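Local coordinates for uncharacterized protein (Helicobacter pylori, PDB 4O5J), which probably binds sialylated glycans of the host as SabA, an outer membrane adhesin, through its extracellular adhesion domain, at residues L100-G103 and N104-F108; F129-I132 and I133-S137; L197-A200 and Q201-M204; N244-K247 and A248-P251. All blocks are in the same frame, centred on the assembly; numbering follows the deposited sequence.

Contact 1 of 4, residues L100-G103 and N104-F108; sequences LYAG and NYFTF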
ATOM      1  N   LEU A 100      11.456  17.249  -3.598  1.00 32.26           N
ATOM      2  CA  LEU A 100      10.770  18.526  -3.330  1.00 28.38           C
ATOM      3  C   LEU A 100      11.396  19.222  -2.137  1.00 34.72           C
ATOM      4  O   LEU A 100      11.737  20.421  -2.187  1.00 30.11           O
ATOM      5  CB  LEU A 100       9.278  18.308  -3.028  1.00 26.80           C
ATOM      6  CG  LEU A 100       8.379  17.919  -4.162  1.00 32.90           C
ATOM      7  CD1 LEU A 100       6.958  17.655  -3.605  1.00 35.35           C
ATOM      8  CD2 LEU A 100       8.382  19.017  -5.265  1.00 35.47           C
ATOM      9  N   TYR A 101      11.456  18.469  -1.033  1.00 30.33           N
ATOM     10  CA  TYR A 101      11.948  18.951   0.259  1.00 26.94           C
ATOM     11  C   TYR A 101      13.412  19.451   0.182  1.00 29.16           C
ATOM     12  O   TYR A 101      13.768  20.543   0.712  1.00 29.06           O
ATOM     13  CB  TYR A 101      11.813  17.788   1.196  1.00 25.95           C
ATOM     14  CG  TYR A 101      12.409  17.904   2.582  1.00 33.70           C
ATOM     15  CD1 TYR A 101      11.814  18.675   3.555  1.00 29.15           C
ATOM     16  CD2 TYR A 101      13.538  17.113   2.960  1.00 28.31           C
ATOM     17  CE1 TYR A 101      12.295  18.725   4.859  1.00 29.18           C
ATOM     18  CE2 TYR A 101      14.026  17.146   4.264  1.00 31.32           C
ATOM     19  CZ  TYR A 101      13.407  17.950   5.196  1.00 35.06           C
ATOM     20  OH  TYR A 101      13.885  17.974   6.507  1.00 31.74           O
ATOM     21  N   ALA A 102      14.254  18.663  -0.491  1.00 30.38           N
ATOM     22  CA  ALA A 102      15.682  18.938  -0.561  1.00 28.36           C
ATOM     23  C   ALA A 102      16.089  18.985  -2.031  1.00 33.96           C
ATOM     24  O   ALA A 102      16.025  20.056  -2.662  1.00 32.88           O
ATOM     25  CB  ALA A 102      16.478  17.851   0.192  1.00 25.03           C
ATOM     26  N   GLY A 103      16.565  17.858  -2.583  1.00 28.63           N
ATOM     27  CA  GLY A 103      16.806  17.796  -4.012  1.00 25.69           C
ATOM     28  C   GLY A 103      17.884  18.770  -4.443  1.00 34.37           C
ATOM     29  O   GLY A 103      18.918  18.901  -3.765  1.00 35.39           O
ATOM     30  N   ASN A 104      17.627  19.495  -5.540  1.00 33.13           N
ATOM     31  CA  ASN A 104      18.616  20.376  -6.122  1.00 28.96           C
ATOM     32  C   ASN A 104      18.535  21.794  -5.590  1.00 34.15           C
ATOM     33  O   ASN A 104      19.310  22.665  -5.989  1.00 35.93           O
ATOM     34  CB  ASN A 104      18.567  20.348  -7.635  1.00 34.99           C
ATOM     35  CG  ASN A 104      17.154  20.822  -8.170  1.00 43.72           C
ATOM     36  OD1 ASN A 104      16.394  21.480  -7.456  1.00 51.42           O
ATOM     37  ND2 ASN A 104      16.823  20.466  -9.384  1.00 48.68           N
ATOM     38  N   TYR A 105      17.589  22.039  -4.673  1.00 30.48           N
ATOM     39  CA  TYR A 105      17.437  23.367  -4.088  1.00 26.76           C
ATOM     40  C   TYR A 105      16.516  23.231  -2.893  1.00 32.67           C
ATOM     41  O   TYR A 105      15.284  23.083  -3.071  1.00 32.37           O
ATOM     42  CB  TYR A 105      16.863  24.328  -5.146  1.00 25.50           C
ATOM     43  CG  TYR A 105      16.865  25.755  -4.701  1.00 29.42           C
ATOM     44  CD1 TYR A 105      18.035  26.545  -4.758  1.00 31.74           C
ATOM     45  CD2 TYR A 105      15.712  26.350  -4.245  1.00 27.92           C
ATOM     46  CE1 TYR A 105      18.037  27.872  -4.335  1.00 25.87           C
ATOM     47  CE2 TYR A 105      15.703  27.678  -3.831  1.00 28.36           C
ATOM     48  CZ  TYR A 105      16.843  28.418  -3.873  1.00 29.19           C
ATOM     49  OH  TYR A 105      16.788  29.702  -3.425  1.00 32.00           O
ATOM     50  N   PHE A 106      17.082  23.258  -1.686  1.00 28.88           N
ATOM     51  CA  PHE A 106      16.346  22.888  -0.484  1.00 32.35           C
ATOM     52  C   PHE A 106      15.235  23.891  -0.118  1.00 27.50           C
ATOM     53  O   PHE A 106      15.306  25.054  -0.456  1.00 28.01           O
ATOM     54  CB  PHE A 106      17.267  22.768   0.744  1.00 27.68           C
ATOM     55  CG  PHE A 106      18.585  22.028   0.479  1.00 27.68           C
ATOM     56  CD1 PHE A 106      18.662  21.071  -0.535  1.00 28.57           C
ATOM     57  CD2 PHE A 106      19.691  22.293   1.273  1.00 28.64           C
ATOM     58  CE1 PHE A 106      19.857  20.382  -0.796  1.00 32.49           C
ATOM     59  CE2 PHE A 106      20.923  21.572   1.035  1.00 26.58           C
ATOM     60  CZ  PHE A 106      20.998  20.646  -0.019  1.00 31.67           C
ATOM     61  N   THR A 107      14.259  23.384   0.627  1.00 27.66           N
ATOM     62  CA  THR A 107      13.230  24.232   1.216  1.00 27.21           C
ATOM     63  C   THR A 107      13.668  24.626   2.627  1.00 32.87           C
ATOM     64  O   THR A 107      12.868  25.129   3.433  1.00 34.82           O
ATOM     65  CB  THR A 107      11.891  23.486   1.265  1.00 31.22           C
ATOM     66  OG1 THR A 107      12.045  22.335   2.102  1.00 27.72           O
ATOM     67  CG2 THR A 107      11.457  23.056  -0.135  1.00 25.96           C
ATOM     68  N   PHE A 108      14.960  24.426   2.933  1.00 29.25           N
ATOM     69  CA  PHE A 108      15.518  24.831   4.242  1.00 25.49           C
ATOM     70  C   PHE A 108      16.979  25.225   4.041  1.00 30.43           C
ATOM     71  O   PHE A 108      17.584  24.936   2.996  1.00 35.16           O
ATOM     72  CB  PHE A 108      15.396  23.665   5.237  1.00 23.42           C
ATOM     73  CG  PHE A 108      15.932  22.358   4.701  1.00 31.30           C
ATOM     74  CD1 PHE A 108      17.313  22.024   4.851  1.00 30.19           C
ATOM     75  CD2 PHE A 108      15.093  21.462   4.048  1.00 28.70           C
ATOM     76  CE1 PHE A 108      17.814  20.802   4.350  1.00 32.97           C
ATOM     77  CE2 PHE A 108      15.586  20.231   3.565  1.00 29.41           C
ATOM     78  CZ  PHE A 108      16.963  19.907   3.692  1.00 30.55           C
TER

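Contact 2 of 4, residues F129-I132 and I133-S137; sequences FKTI and IENCS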
ATOM      1  N   PHE A 129      21.028  32.168   2.506  1.00 36.48           N
ATOM      2  CA  PHE A 129      20.494  32.405   3.825  1.00 35.79           C
ATOM      3  C   PHE A 129      19.324  33.408   3.806  1.00 40.27           C
ATOM      4  O   PHE A 129      18.394  33.277   4.617  1.00 38.72           O
ATOM      5  CB  PHE A 129      21.567  32.964   4.703  1.00 37.27           C
ATOM      6  CG  PHE A 129      21.123  33.205   6.093  1.00 42.62           C
ATOM      7  CD1 PHE A 129      20.668  32.147   6.896  1.00 42.99           C
ATOM      8  CD2 PHE A 129      21.181  34.474   6.638  1.00 56.83           C
ATOM      9  CE1 PHE A 129      20.251  32.363   8.216  1.00 52.84           C
ATOM     10  CE2 PHE A 129      20.795  34.678   7.967  1.00 68.58           C
ATOM     11  CZ  PHE A 129      20.330  33.615   8.748  1.00 56.88           C
ATOM     12  N   LYS A 130      19.349  34.403   2.901  1.00 33.96           N
ATOM     13  CA  LYS A 130      18.279  35.422   2.822  1.00 34.00           C
ATOM     14  C   LYS A 130      16.910  34.772   2.635  1.00 38.51           C
ATOM     15  O   LYS A 130      15.871  35.360   2.910  1.00 39.93           O
ATOM     16  CB  LYS A 130      18.540  36.352   1.669  1.00 37.20           C
ATOM     17  CG  LYS A 130      18.331  35.759   0.319  1.00 46.32           C
ATOM     18  CD  LYS A 130      18.743  36.771  -0.771  1.00 46.94           C
ATOM     19  CE  LYS A 130      18.618  36.082  -2.143  1.00 52.89           C
ATOM     20  NZ  LYS A 130      19.014  36.950  -3.285  1.00 53.69           N
ATOM     21  N   THR A 131      16.927  33.533   2.175  1.00 37.06           N
ATOM     22  CA  THR A 131      15.732  32.724   2.002  1.00 33.49           C
ATOM     23  C   THR A 131      14.988  32.533   3.346  1.00 35.73           C
ATOM     24  O   THR A 131      13.758  32.481   3.382  1.00 33.52           O
ATOM     25  CB  THR A 131      16.186  31.420   1.349  1.00 37.67           C
ATOM     26  OG1 THR A 131      15.619  31.310   0.085  1.00 42.64           O
ATOM     27  CG2 THR A 131      15.980  30.203   2.149  1.00 30.08           C
ATOM     28  N   ILE A 132      15.725  32.434   4.448  1.00 34.99           N
ATOM     29  CA  ILE A 132      15.147  32.306   5.763  1.00 35.61           C
ATOM     30  C   ILE A 132      14.373  33.599   6.135  1.00 37.10           C
ATOM     31  O   ILE A 132      13.252  33.551   6.650  1.00 34.47           O
ATOM     32  CB  ILE A 132      16.236  32.097   6.858  1.00 36.14           C
ATOM     33  CG1 ILE A 132      16.903  30.734   6.716  1.00 37.34           C
ATOM     34  CG2 ILE A 132      15.639  32.204   8.294  1.00 28.81           C
ATOM     35  CD1 ILE A 132      15.960  29.569   6.783  1.00 44.49           C
ATOM     36  N   ILE A 133      14.986  34.746   5.918  1.00 34.97           N
ATOM     37  CA  ILE A 133      14.347  36.016   6.158  1.00 34.82           C
ATOM     38  C   ILE A 133      13.056  36.142   5.279  1.00 38.21           C
ATOM     39  O   ILE A 133      11.990  36.497   5.788  1.00 34.99           O
ATOM     40  CB  ILE A 133      15.313  37.165   5.868  1.00 34.24           C
ATOM     41  CG1 ILE A 133      16.291  37.260   7.059  1.00 39.75           C
ATOM     42  CG2 ILE A 133      14.578  38.509   5.697  1.00 33.76           C
ATOM     43  CD1 ILE A 133      17.449  38.171   6.801  1.00 43.02           C
ATOM     44  N   GLU A 134      13.155  35.825   3.985  1.00 35.72           N
ATOM     45  CA  GLU A 134      12.069  36.005   3.048  1.00 29.47           C
ATOM     46  C   GLU A 134      10.926  35.060   3.327  1.00 36.03           C
ATOM     47  O   GLU A 134       9.763  35.487   3.335  1.00 36.91           O
ATOM     48  CB  GLU A 134      12.566  35.792   1.638  1.00 31.56           C
ATOM     49  CG  GLU A 134      13.608  36.801   1.220  1.00 36.97           C
ATOM     50  CD  GLU A 134      14.379  36.364  -0.032  1.00 48.96           C
ATOM     51  OE1 GLU A 134      14.399  35.123  -0.325  1.00 38.89           O
ATOM     52  OE2 GLU A 134      14.969  37.236  -0.736  1.00 39.01           O
ATOM     53  N   ASN A 135      11.210  33.791   3.598  1.00 35.38           N
ATOM     54  CA  ASN A 135      10.174  32.761   3.587  1.00 33.31           C
ATOM     55  C   ASN A 135       9.938  32.054   4.889  1.00 32.89           C
ATOM     56  O   ASN A 135       9.185  31.066   4.924  1.00 40.18           O
ATOM     57  CB  ASN A 135      10.483  31.730   2.509  1.00 29.77           C
ATOM     58  CG  ASN A 135      10.526  32.352   1.132  1.00 30.05           C
ATOM     59  OD1 ASN A 135       9.910  33.388   0.930  1.00 34.03           O
ATOM     60  ND2 ASN A 135      11.202  31.738   0.175  1.00 30.64           N
ATOM     61  N   CYS A 136      10.563  32.491   5.966  1.00 35.68           N
ATOM     62  CA  CYS A 136      10.422  31.781   7.251  1.00 34.39           C
ATOM     63  C   CYS A 136      10.016  32.671   8.408  1.00 36.40           C
ATOM     64  O   CYS A 136      10.452  32.449   9.516  1.00 53.14           O
ATOM     65  CB  CYS A 136      11.737  30.999   7.579  1.00 35.63           C
ATOM     66  SG  CYS A 136      11.579  29.855   9.023  1.00 43.06           S
ATOM     67  N   SER A 137       9.203  33.705   8.183  1.00 37.00           N
ATOM     68  CA  SER A 137       8.648  34.507   9.362  1.00 48.39           C
ATOM     69  C   SER A 137       7.565  33.714  10.030  1.00 48.74           C
ATOM     70  O   SER A 137       6.700  33.178   9.361  1.00 61.25           O
ATOM     71  CB  SER A 137       7.990  35.815   8.923  1.00 42.76           C
ATOM     72  OG  SER A 137       7.454  35.516   7.613  1.00 61.20           O
TER
HETATM   73  O   HOH W   1      12.745  34.402   9.822  1.00 68.10           O

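Contact 3 of 4, residues L197-A200 and Q201-M204; sequences LNLA and QQLM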
ATOM      1  N   LEU A 197      12.450  -0.499   1.698  1.00 36.45           N
ATOM      2  CA  LEU A 197      11.448  -0.010   2.655  1.00 36.27           C
ATOM      3  C   LEU A 197      12.121   0.465   3.936  1.00 37.48           C
ATOM      4  O   LEU A 197      11.747   1.489   4.521  1.00 43.48           O
ATOM      5  CB  LEU A 197      10.379  -1.036   2.952  1.00 37.58           C
ATOM      6  CG  LEU A 197       9.509  -1.304   1.717  1.00 38.81           C
ATOM      7  CD1 LEU A 197       8.577  -2.450   1.997  1.00 37.78           C
ATOM      8  CD2 LEU A 197       8.726  -0.041   1.334  1.00 37.88           C
ATOM      9  N   ASN A 198      13.155  -0.279   4.382  1.00 33.31           N
ATOM     10  CA  ASN A 198      13.857   0.103   5.591  1.00 31.77           C
ATOM     11  C   ASN A 198      14.605   1.463   5.434  1.00 36.14           C
ATOM     12  O   ASN A 198      14.601   2.284   6.329  1.00 37.33           O
ATOM     13  CB  ASN A 198      14.864  -1.016   5.951  1.00 39.18           C
ATOM     14  CG  ASN A 198      15.695  -0.625   7.150  1.00 50.97           C
ATOM     15  OD1 ASN A 198      16.820  -0.253   7.015  1.00 74.60           O
ATOM     16  ND2 ASN A 198      15.112  -0.638   8.296  1.00 65.33           N
ATOM     17  N   LEU A 199      15.245   1.673   4.289  1.00 31.39           N
ATOM     18  CA  LEU A 199      15.925   2.924   4.058  1.00 35.00           C
ATOM     19  C   LEU A 199      14.874   4.063   4.005  1.00 34.95           C
ATOM     20  O   LEU A 199      15.071   5.138   4.590  1.00 35.03           O
ATOM     21  CB  LEU A 199      16.738   2.855   2.768  1.00 32.29           C
ATOM     22  CG  LEU A 199      17.988   1.972   2.832  1.00 34.53           C
ATOM     23  CD1 LEU A 199      18.529   1.713   1.424  1.00 39.11           C
ATOM     24  CD2 LEU A 199      19.051   2.590   3.718  1.00 27.64           C
ATOM     25  N   ALA A 200      13.770   3.823   3.305  1.00 36.13           N
ATOM     26  CA  ALA A 200      12.669   4.800   3.193  1.00 36.47           C
ATOM     27  C   ALA A 200      12.162   5.147   4.602  1.00 34.64           C
ATOM     28  O   ALA A 200      12.042   6.333   4.939  1.00 33.39           O
ATOM     29  CB  ALA A 200      11.510   4.241   2.362  1.00 29.30           C
ATOM     30  N   GLN A 201      11.900   4.130   5.409  1.00 38.05           N
ATOM     31  CA  GLN A 201      11.396   4.323   6.763  1.00 43.62           C
ATOM     32  C   GLN A 201      12.376   5.233   7.569  1.00 39.18           C
ATOM     33  O   GLN A 201      11.970   6.183   8.249  1.00 37.61           O
ATOM     34  CB  GLN A 201      11.182   2.972   7.425  1.00 42.42           C
ATOM     35  CG  GLN A 201      10.747   3.033   8.863  1.00 51.44           C
ATOM     36  CD  GLN A 201       9.284   3.334   8.935  1.00 84.83           C
ATOM     37  OE1 GLN A 201       8.459   2.506   8.523  1.00105.63           O
ATOM     38  NE2 GLN A 201       8.929   4.532   9.439  1.00107.70           N
ATOM     39  N   GLN A 202      13.679   4.948   7.468  1.00 32.01           N
ATOM     40  CA  GLN A 202      14.634   5.730   8.214  1.00 35.12           C
ATOM     41  C   GLN A 202      14.662   7.195   7.753  1.00 37.78           C
ATOM     42  O   GLN A 202      14.822   8.108   8.562  1.00 34.72           O
ATOM     43  CB  GLN A 202      16.064   5.150   8.051  1.00 33.85           C
ATOM     44  CG  GLN A 202      16.240   3.754   8.662  1.00 31.20           C
ATOM     45  CD  GLN A 202      17.679   3.269   8.466  1.00 39.12           C
ATOM     46  OE1 GLN A 202      18.656   3.906   8.875  1.00 43.02           O
ATOM     47  NE2 GLN A 202      17.796   2.167   7.784  1.00 42.02           N
ATOM     48  N   LEU A 203      14.636   7.393   6.445  1.00 32.34           N
ATOM     49  CA  LEU A 203      14.639   8.733   5.887  1.00 32.33           C
ATOM     50  C   LEU A 203      13.407   9.552   6.344  1.00 32.38           C
ATOM     51  O   LEU A 203      13.544  10.660   6.938  1.00 36.61           O
ATOM     52  CB  LEU A 203      14.750   8.685   4.376  1.00 23.93           C
ATOM     53  CG  LEU A 203      14.694  10.009   3.631  1.00 30.93           C
ATOM     54  CD1 LEU A 203      15.760  10.987   4.174  1.00 27.45           C
ATOM     55  CD2 LEU A 203      14.838   9.796   2.125  1.00 26.19           C
ATOM     56  N   MET A 204      12.223   9.006   6.109  1.00 34.99           N
ATOM     57  CA  MET A 204      10.980   9.687   6.533  1.00 34.97           C
ATOM     58  C   MET A 204      10.972   9.902   8.039  1.00 35.38           C
ATOM     59  O   MET A 204      10.539  10.969   8.517  1.00 35.16           O
ATOM     60  CB  MET A 204       9.772   8.904   6.116  1.00 29.92           C
ATOM     61  CG  MET A 204       9.647   8.734   4.610  1.00 39.42           C
ATOM     62  SD  MET A 204       9.606  10.305   3.683  1.00 39.72           S
ATOM     63  CE  MET A 204       7.796  10.636   3.721  1.00 39.02           C
TER

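Contact 4 of 4, residues N244-K247 and A248-P251; sequences NNIK and AMIP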
ATOM      1  N   ASN A 244       2.820  13.128   5.474  1.00 32.56           N
ATOM      2  CA  ASN A 244       2.257  12.189   6.398  1.00 34.12           C
ATOM      3  C   ASN A 244       1.734  10.936   5.705  1.00 34.17           C
ATOM      4  O   ASN A 244       1.974   9.819   6.172  1.00 40.15           O
ATOM      5  CB  ASN A 244       1.146  12.838   7.203  1.00 34.01           C
ATOM      6  CG  ASN A 244       1.654  13.996   8.046  1.00 42.80           C
ATOM      7  OD1 ASN A 244       2.841  14.023   8.420  1.00 42.29           O
ATOM      8  ND2 ASN A 244       0.811  14.967   8.305  1.00 38.03           N
ATOM      9  N   ASN A 245       0.984  11.116   4.618  1.00 36.59           N
ATOM     10  CA  ASN A 245       0.388   9.986   3.953  1.00 36.02           C
ATOM     11  C   ASN A 245       1.498   9.039   3.391  1.00 39.66           C
ATOM     12  O   ASN A 245       1.403   7.832   3.520  1.00 31.76           O
ATOM     13  CB  ASN A 245      -0.524  10.433   2.833  1.00 29.17           C
ATOM     14  CG  ASN A 245      -1.893  10.862   3.355  1.00 37.94           C
ATOM     15  OD1 ASN A 245      -2.084  11.061   4.555  1.00 39.25           O
ATOM     16  ND2 ASN A 245      -2.851  10.996   2.436  1.00 43.26           N
ATOM     17  N   ILE A 246       2.511   9.592   2.745  1.00 37.24           N
ATOM     18  CA  ILE A 246       3.588   8.800   2.202  1.00 34.65           C
ATOM     19  C   ILE A 246       4.294   8.064   3.351  1.00 38.69           C
ATOM     20  O   ILE A 246       4.548   6.878   3.246  1.00 40.48           O
ATOM     21  CB  ILE A 246       4.624   9.648   1.424  1.00 36.31           C
ATOM     22  CG1 ILE A 246       4.009  10.199   0.146  1.00 28.32           C
ATOM     23  CG2 ILE A 246       5.860   8.798   1.107  1.00 31.94           C
ATOM     24  CD1 ILE A 246       4.960  11.116  -0.686  1.00 28.74           C
ATOM     25  N   LYS A 247       4.531   8.734   4.467  1.00 38.03           N
ATOM     26  CA  LYS A 247       5.175   8.115   5.619  1.00 40.52           C
ATOM     27  C   LYS A 247       4.359   6.948   6.138  1.00 41.59           C
ATOM     28  O   LYS A 247       4.906   5.902   6.500  1.00 40.59           O
ATOM     29  CB  LYS A 247       5.431   9.156   6.726  1.00 34.15           C
ATOM     30  CG  LYS A 247       6.230   8.574   7.887  1.00 34.46           C
ATOM     31  CD  LYS A 247       6.624   9.696   8.863  1.00 41.45           C
ATOM     32  CE  LYS A 247       7.488   9.226  10.013  1.00 43.01           C
ATOM     33  NZ  LYS A 247       6.744   8.298  10.852  1.00 50.17           N
ATOM     34  N   ALA A 248       3.033   7.092   6.142  1.00 39.40           N
ATOM     35  CA  ALA A 248       2.184   6.020   6.687  1.00 36.28           C
ATOM     36  C   ALA A 248       2.181   4.778   5.789  1.00 34.70           C
ATOM     37  O   ALA A 248       1.927   3.662   6.253  1.00 48.48           O
ATOM     38  CB  ALA A 248       0.744   6.542   6.907  1.00 32.21           C
ATOM     39  N   MET A 249       2.445   4.958   4.493  1.00 38.30           N
ATOM     40  CA  MET A 249       2.405   3.831   3.547  1.00 34.17           C
ATOM     41  C   MET A 249       3.523   2.808   3.863  1.00 35.38           C
ATOM     42  O   MET A 249       3.348   1.592   3.628  1.00 39.81           O
ATOM     43  CB  MET A 249       2.651   4.312   2.148  1.00 34.24           C
ATOM     44  CG  MET A 249       1.555   5.217   1.635  1.00 34.43           C
ATOM     45  SD  MET A 249       2.103   5.918   0.057  1.00 40.54           S
ATOM     46  CE  MET A 249       0.784   7.141  -0.311  1.00 32.04           C
ATOM     47  N   ILE A 250       4.627   3.279   4.425  1.00 35.18           N
ATOM     48  CA  ILE A 250       5.820   2.359   4.549  1.00 37.16           C
ATOM     49  C   ILE A 250       5.563   1.162   5.488  1.00 42.76           C
ATOM     50  O   ILE A 250       5.654   0.001   5.062  1.00 42.76           O
ATOM     51  CB  ILE A 250       7.082   3.136   4.895  1.00 38.05           C
ATOM     52  CG1 ILE A 250       7.325   4.168   3.793  1.00 34.88           C
ATOM     53  CG2 ILE A 250       8.312   2.194   5.068  1.00 37.58           C
ATOM     54  CD1 ILE A 250       8.142   5.342   4.224  1.00 35.27           C
ATOM     55  N   PRO A 251       5.180   1.410   6.756  1.00 40.96           N
ATOM     56  CA  PRO A 251       4.909   0.284   7.648  1.00 39.99           C
ATOM     57  C   PRO A 251       3.785  -0.587   7.124  1.00 41.43           C
ATOM     58  O   PRO A 251       3.842  -1.803   7.287  1.00 44.75           O
ATOM     59  CB  PRO A 251       4.463   0.941   8.965  1.00 35.27           C
ATOM     60  CG  PRO A 251       4.967   2.328   8.893  1.00 38.08           C
ATOM     61  CD  PRO A 251       4.968   2.700   7.434  1.00 34.89           C
TER

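Contact 1 of 4, residues L100-G103 and N104-F108
Two donors of Thr107 converge on the carbonyl oxygen of Tyr101. The hydroxyl OG1 gives its proton to Tyr101 O at 2.8 Å, lying in the carbonyl plane on a lone pair, while the backbone N of Thr107 reaches Tyr101 O at 2.9 Å from a direction tilted out of that plane. OG1 can join the amide because chi1 of 62° sets it between the threonine's own N and carbonyl carbon, and the methyl CG2 is left to rest 3.4 Å from Leu100 O. The next carbonyl oxygen, Ala102 O, accepts from Tyr105 N at 3.2 Å, closing a type II' beta turn whose second residue is Gly103, with positive phi. Phe106 lies beside this turn, the edge of its ring meeting Ala102 O and Gly103 O close to the ring plane. Phe108 turns back over the tyrosine: its CE2 sits above the centre of the Tyr101 ring, 3.5 Å from Tyr101 CE2, with the two planes at 48°, an oblique pairing. Ala102 CB fills in between the aromatic groups, touching Phe106 CD1 and Phe108 CZ. Beyond the turn, Lys325 NZ is hydrogen-bonded to the carbonyl oxygens of Leu100, Ala102 and Tyr105, and Lys325 O accepts from Asn104 ND2. The peptide oxygens at this buried bend therefore have a partner that is probably charged. These bonds close off the C-terminal end of helix 82-101, where a beta turn takes over from helical geometry and reverses the chain toward strand 109-110 of the adhesion domain.

Contact 2 of 4, residues F129-I132 and I133-S137
Glu134 folds its side chain back over the carbonyl group of Lys130, with CG 3.2 Å from Lys130 O. Its backbone N donates to the same oxygen at 3.0 Å, a nearly straight bond in the carbonyl plane. The carboxylate then passes beside the aliphatic part of Lys130, where OE2 lies 3.8 Å from CD; NZ remains 4.8 Å from OE2, so the opposite charges are near without being in contact. The lysine runs extended after a chi1 of 72°, which places CG between its backbone N and carbonyl carbon. Asn135 N continues the helical pattern to Thr131 O at 2.9 Å, but the next bond, from Cys136 N to Ile132 O, is weak, with an angle of 127° at the hydrogen. Here the helix ends, and Cys136 CB lies 3.1 Å from Ile132 O, with Ile132 CG2 farther off. Asn135 ND2 is hydrogen-bonded to Asn218 OD1, and Cys136 SG forms a disulfide with Cys142. The short helix 130-135 thus turns Thr131, Ile132, Asn135 and Cys136 onto Met215 of strand 214-215, while Ile133 and Glu134 lie on its exposed side and Phe129 meets Phe109 of strand 109-110 edge-to-face.

Contact 3 of 4, residues L197-A200 and Q201-M204
Asn198 and Gln202, one helical turn apart, join their side-chain amides: Gln202 NE2 lies 2.7 Å from Asn198 OD1. The bond is weak for all its shortness, since the angle at the hydrogen is only 127°; the two amide planes are steeply tilted against each other. Asn198 reaches this position with CG opposite its backbone N across the first torsion (chi1 176°), whereas Gln202 has CG beside its own N and stretches back along the helix, laying CG 3.2 Å from Asn198 O. The other polar side chain, Gln201, bends at chi2, and its NE2 is hydrogen-bonded to Asp205, a turn further along.

The backbone supplies four successive i to i+4 bonds. Gln201 N meets Leu197 O at 2.8 Å, Gln202 N meets Asn198 O at 3.0 Å, Leu203 N meets Leu199 O at 3.0 Å, and Met204 N meets Ala200 O at 2.9 Å, the last almost straight at 173°. Met204 CG rests 3.4 Å from the same Ala200 O before the chain bends at chi2 and chi3. This is a regular alpha-helical run in helix 193-209, part of the mainly helical adhesion domain, and its sides meet three neighbouring helices.

Side-chain packing joins it to each of them. Leu197 and Leu203 touch Ile91 and Trp98 of helix 82-101. Ala200 touches both Val94 of that helix and Leu159 of helix 146-163, and Met204 touches Val94 and Phe243 of helix 241-268. Leu199 and Gln202 lean on Leu155 of helix 146-163.

Contact 4 of 4, residues N244-K247 and A248-P251
The backbone N of Met249 is shared between two carbonyl oxygens. Its bond to Ile246 O measures 3.1 Å and has the donor well above the carbonyl plane; the second, to Asn245 O at 3.2 Å, is weak. One residue earlier, Ala248 N still makes an ordinary i to i+4 bond to Asn244 O at 2.9 Å. One residue later, Ile250 N makes only a weak, long bond of 3.4 Å to Lys247 O. The pattern thus slides from i+4 toward i+3 spacing as Pro251 approaches. The proline nitrogen has no hydrogen to give, and its CD occupies the place where a donor would meet Lys247 O, 3.3 Å away.

Met249 runs back along the turn it has just completed. With chi1 of -66° placing CG beside the backbone N, and an extended chain after that, CG comes to 3.2 Å from Asn245 O and SD to 3.9 Å from Ile246 CA. Met249 CE ends beside Asn245 O, 3.9 Å away, with Ile246 CG1 more distant. Met249 packs on Leu307 and Phe308 of helix 281-309 and on Val90 of helix 82-101; Ile246 and Ile250 lie between helix 82-101 and helix 193-209. Asn245 ND2 is hydrogen-bonded to Leu307 O, of the same residue that Met249 touches, and Asn244 ND2 to Thr238 O. Lys247 touches Ala208, and its chain, bent at the last torsion, brings NZ into a weak, long ion pair with Asp205 of helix 193-209. Such loosened bonding ahead of an internal proline is characteristic of a proline kink, here within the long helix 241-268.

Contacts 3 and 4 lie on neighbouring helices and touch directly: Gln201 OE1 is 3.5 Å from both Ile250 CG2 and Pro251 CG, and both contacts pack against helix 82-101. Contact 1 closes the end of that same helix, so 82-101 connects three of the four. Contacts 3 and 4 are partly buried, their larger apolar side chains mostly inside and their amides and Lys247 partly exposed; regular backbone bonding in contact 3 contrasts with the proline-disturbed bonding of contact 4. Contact 1 is buried, with aromatic rings packed round carbonyl oxygens that Thr107 and Lys325 bind, whereas contact 2 is more exposed, its opposite charges not in contact. These two touch by packing alone, Tyr105 OH lying 4.0 Å from Thr131 OG1.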